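Local coordinates for protein metallophosphoesterase (Clostridium thermocellum, PDB 4J6O) that probably acts as a manganese-binding 2',3' phosphatase of the calcineurin-like family, preparing broken RNA ends in the bacterial Pnkp-Hen1 repair system, at residues R191-W194 against A195-Y198. Numbering follows the deposited sequence.
Sequences RYDW and ASDY
D193 and S196 face each other across a tight bend in the loop between strands 189-191 and 203-206. D193 carries its carboxylate beside its own carbonyl carbon (chi1 -179°), over the start of the turn, and offers both oxygens to S196: OD1 takes the backbone N of S196 at 3.2 Å, and OD2 takes S196 OG at 2.9 Å. Both donors approach from above the carboxylate plane. A water donates to D193 OD1 and accepts from A195 N, so the two oxygens of D193 accept three donors. Farther out, the long Y192 spans the bend, its OH donating to D197 OD2 at 2.6 Å and meeting the anti lone pair.

The apolar half lies inward. A195 CB makes a CH-pi contact with W194, 4.2 Å from the six-membered ring centroid, the small methyl lying over the ring centre, 8° off the normal. W194 and Y198 form an offset edge-to-face pair, planes 84° apart, the edge of W194 toward the Y198 face, with CZ3 3.7 Å from Y198 CD1. F173 and Y206 extend this aromatic cluster, while Y198 OH bonds to A202 O and Q163 NE2.

The A195-Y198 type I turn is thus braced by carboxylate bonds on its polar side and seated by aromatic rings against strands 203-206 and 220-222.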
ATOM      1  N   ARG A 191     -13.945  12.543  -7.882  1.00 32.35           N
ATOM      2  CA  ARG A 191     -12.716  11.847  -8.253  1.00 30.54           C
ATOM      3  C   ARG A 191     -12.738  11.553  -9.752  1.00 37.72           C
ATOM      4  O   ARG A 191     -13.752  11.130 -10.298  1.00 39.92           O
ATOM      5  CB  ARG A 191     -12.553  10.514  -7.495  1.00 38.17           C
ATOM      6  CG  ARG A 191     -12.124  10.684  -6.063  1.00 44.54           C
ATOM      7  CD  ARG A 191     -11.635   9.382  -5.444  1.00 36.36           C
ATOM      8  NE  ARG A 191     -11.210   9.608  -4.074  1.00 43.30           N
ATOM      9  CZ  ARG A 191     -11.984   9.404  -3.014  1.00 58.48           C
ATOM     10  NH1 ARG A 191     -13.225   8.954  -3.180  1.00 41.45           N
ATOM     11  NH2 ARG A 191     -11.523   9.645  -1.791  1.00 48.19           N
ATOM     12  N   TYR A 192     -11.582  11.707 -10.399  1.00 32.10           N
ATOM     13  CA  TYR A 192     -11.485  11.406 -11.817  1.00 34.47           C
ATOM     14  C   TYR A 192     -11.217   9.904 -11.984  1.00 28.90           C
ATOM     15  O   TYR A 192     -10.318   9.345 -11.318  1.00 32.24           O
ATOM     16  CB  TYR A 192     -10.320  12.188 -12.404  1.00 31.26           C
ATOM     17  CG  TYR A 192      -9.953  11.783 -13.801  1.00 35.27           C
ATOM     18  CD1 TYR A 192     -10.913  11.627 -14.785  1.00 33.00           C
ATOM     19  CD2 TYR A 192      -8.621  11.530 -14.125  1.00 32.93           C
ATOM     20  CE1 TYR A 192     -10.547  11.236 -16.069  1.00 47.18           C
ATOM     21  CE2 TYR A 192      -8.247  11.164 -15.392  1.00 37.15           C
ATOM     22  CZ  TYR A 192      -9.204  10.979 -16.344  1.00 34.73           C
ATOM     23  OH  TYR A 192      -8.816  10.603 -17.606  1.00 41.07           O
ATOM     24  N   ASP A 193     -12.026   9.268 -12.838  1.00 31.11           N
ATOM     25  CA  ASP A 193     -11.907   7.820 -13.090  1.00 34.35           C
ATOM     26  C   ASP A 193     -10.853   7.618 -14.164  1.00 35.77           C
ATOM     27  O   ASP A 193     -11.172   7.435 -15.346  1.00 39.03           O
ATOM     28  CB  ASP A 193     -13.226   7.323 -13.623  1.00 38.72           C
ATOM     29  CG  ASP A 193     -13.218   5.836 -13.901  1.00 42.97           C
ATOM     30  OD1 ASP A 193     -12.141   5.186 -13.802  1.00 36.94           O
ATOM     31  OD2 ASP A 193     -14.293   5.354 -14.243  1.00 41.51           O
ATOM     32  N   TRP A 194      -9.597   7.689 -13.759  1.00 31.06           N
ATOM     33  CA  TRP A 194      -8.502   7.657 -14.695  1.00 27.13           C
ATOM     34  C   TRP A 194      -8.401   6.276 -15.351  1.00 28.52           C
ATOM     35  O   TRP A 194      -7.933   6.138 -16.494  1.00 33.54           O
ATOM     36  CB  TRP A 194      -7.221   8.009 -13.945  1.00 27.43           C
ATOM     37  CG  TRP A 194      -6.785   6.912 -12.994  1.00 25.19           C
ATOM     38  CD1 TRP A 194      -7.158   6.765 -11.692  1.00 28.10           C
ATOM     39  CD2 TRP A 194      -5.947   5.773 -13.298  1.00 24.42           C
ATOM     40  NE1 TRP A 194      -6.610   5.638 -11.166  1.00 29.91           N
ATOM     41  CE2 TRP A 194      -5.853   5.005 -12.116  1.00 30.10           C
ATOM     42  CE3 TRP A 194      -5.281   5.339 -14.443  1.00 28.39           C
ATOM     43  CZ2 TRP A 194      -5.133   3.790 -12.041  1.00 26.66           C
ATOM     44  CZ3 TRP A 194      -4.552   4.115 -14.372  1.00 23.83           C
ATOM     45  CH2 TRP A 194      -4.465   3.384 -13.176  1.00 27.16           C
ATOM     46  N   ALA A 195      -8.810   5.242 -14.617  1.00 28.11           N
ATOM     47  CA  ALA A 195      -8.606   3.890 -15.153  1.00 29.46           C
ATOM     48  C   ALA A 195      -9.471   3.649 -16.402  1.00 40.33           C
ATOM     49  O   ALA A 195      -9.070   2.943 -17.333  1.00 32.05           O
ATOM     50  CB  ALA A 195      -8.875   2.829 -14.079  1.00 28.63           C
ATOM     51  N   SER A 196     -10.649   4.257 -16.439  1.00 34.67           N
ATOM     52  CA  SER A 196     -11.475   4.139 -17.645  1.00 41.25           C
ATOM     53  C   SER A 196     -10.833   4.725 -18.892  1.00 45.22           C
ATOM     54  O   SER A 196     -11.030   4.208 -19.995  1.00 45.92           O
ATOM     55  CB  SER A 196     -12.863   4.711 -17.431  1.00 45.58           C
ATOM     56  OG  SER A 196     -13.568   3.833 -16.582  1.00 47.78           O
ATOM     57  N   ASP A 197     -10.047   5.780 -18.720  1.00 38.19           N
ATOM     58  CA  ASP A 197      -9.447   6.439 -19.857  1.00 39.58           C
ATOM     59  C   ASP A 197      -8.053   5.922 -20.135  1.00 37.18           C
ATOM     60  O   ASP A 197      -7.392   6.417 -21.039  1.00 46.63           O
ATOM     61  CB  ASP A 197      -9.364   7.942 -19.606  1.00 37.85           C
ATOM     62  CG  ASP A 197     -10.725   8.623 -19.622  1.00 62.85           C
ATOM     63  OD1 ASP A 197     -11.683   8.066 -20.215  1.00 49.21           O
ATOM     64  OD2 ASP A 197     -10.825   9.723 -19.029  1.00 52.92           O
ATOM     65  N   TYR A 198      -7.597   4.941 -19.351  1.00 38.58           N
ATOM     66  CA  TYR A 198      -6.229   4.438 -19.467  1.00 32.54           C
ATOM     67  C   TYR A 198      -6.012   3.528 -20.695  1.00 38.53           C
ATOM     68  O   TYR A 198      -6.766   2.573 -20.944  1.00 37.39           O
ATOM     69  CB  TYR A 198      -5.828   3.691 -18.176  1.00 30.32           C
ATOM     70  CG  TYR A 198      -4.393   3.220 -18.152  1.00 32.68           C
ATOM     71  CD1 TYR A 198      -3.363   4.109 -17.889  1.00 29.63           C
ATOM     72  CD2 TYR A 198      -4.068   1.881 -18.378  1.00 27.95           C
ATOM     73  CE1 TYR A 198      -2.028   3.707 -17.864  1.00 31.74           C
ATOM     74  CE2 TYR A 198      -2.749   1.456 -18.328  1.00 31.48           C
ATOM     75  CZ  TYR A 198      -1.732   2.360 -18.072  1.00 28.00           C
ATOM     76  OH  TYR A 198      -0.395   1.988 -18.031  1.00 30.04           O
TER
HETATM   77  O   HOH W   1     -10.071   5.221 -12.013  1.00 37.56           O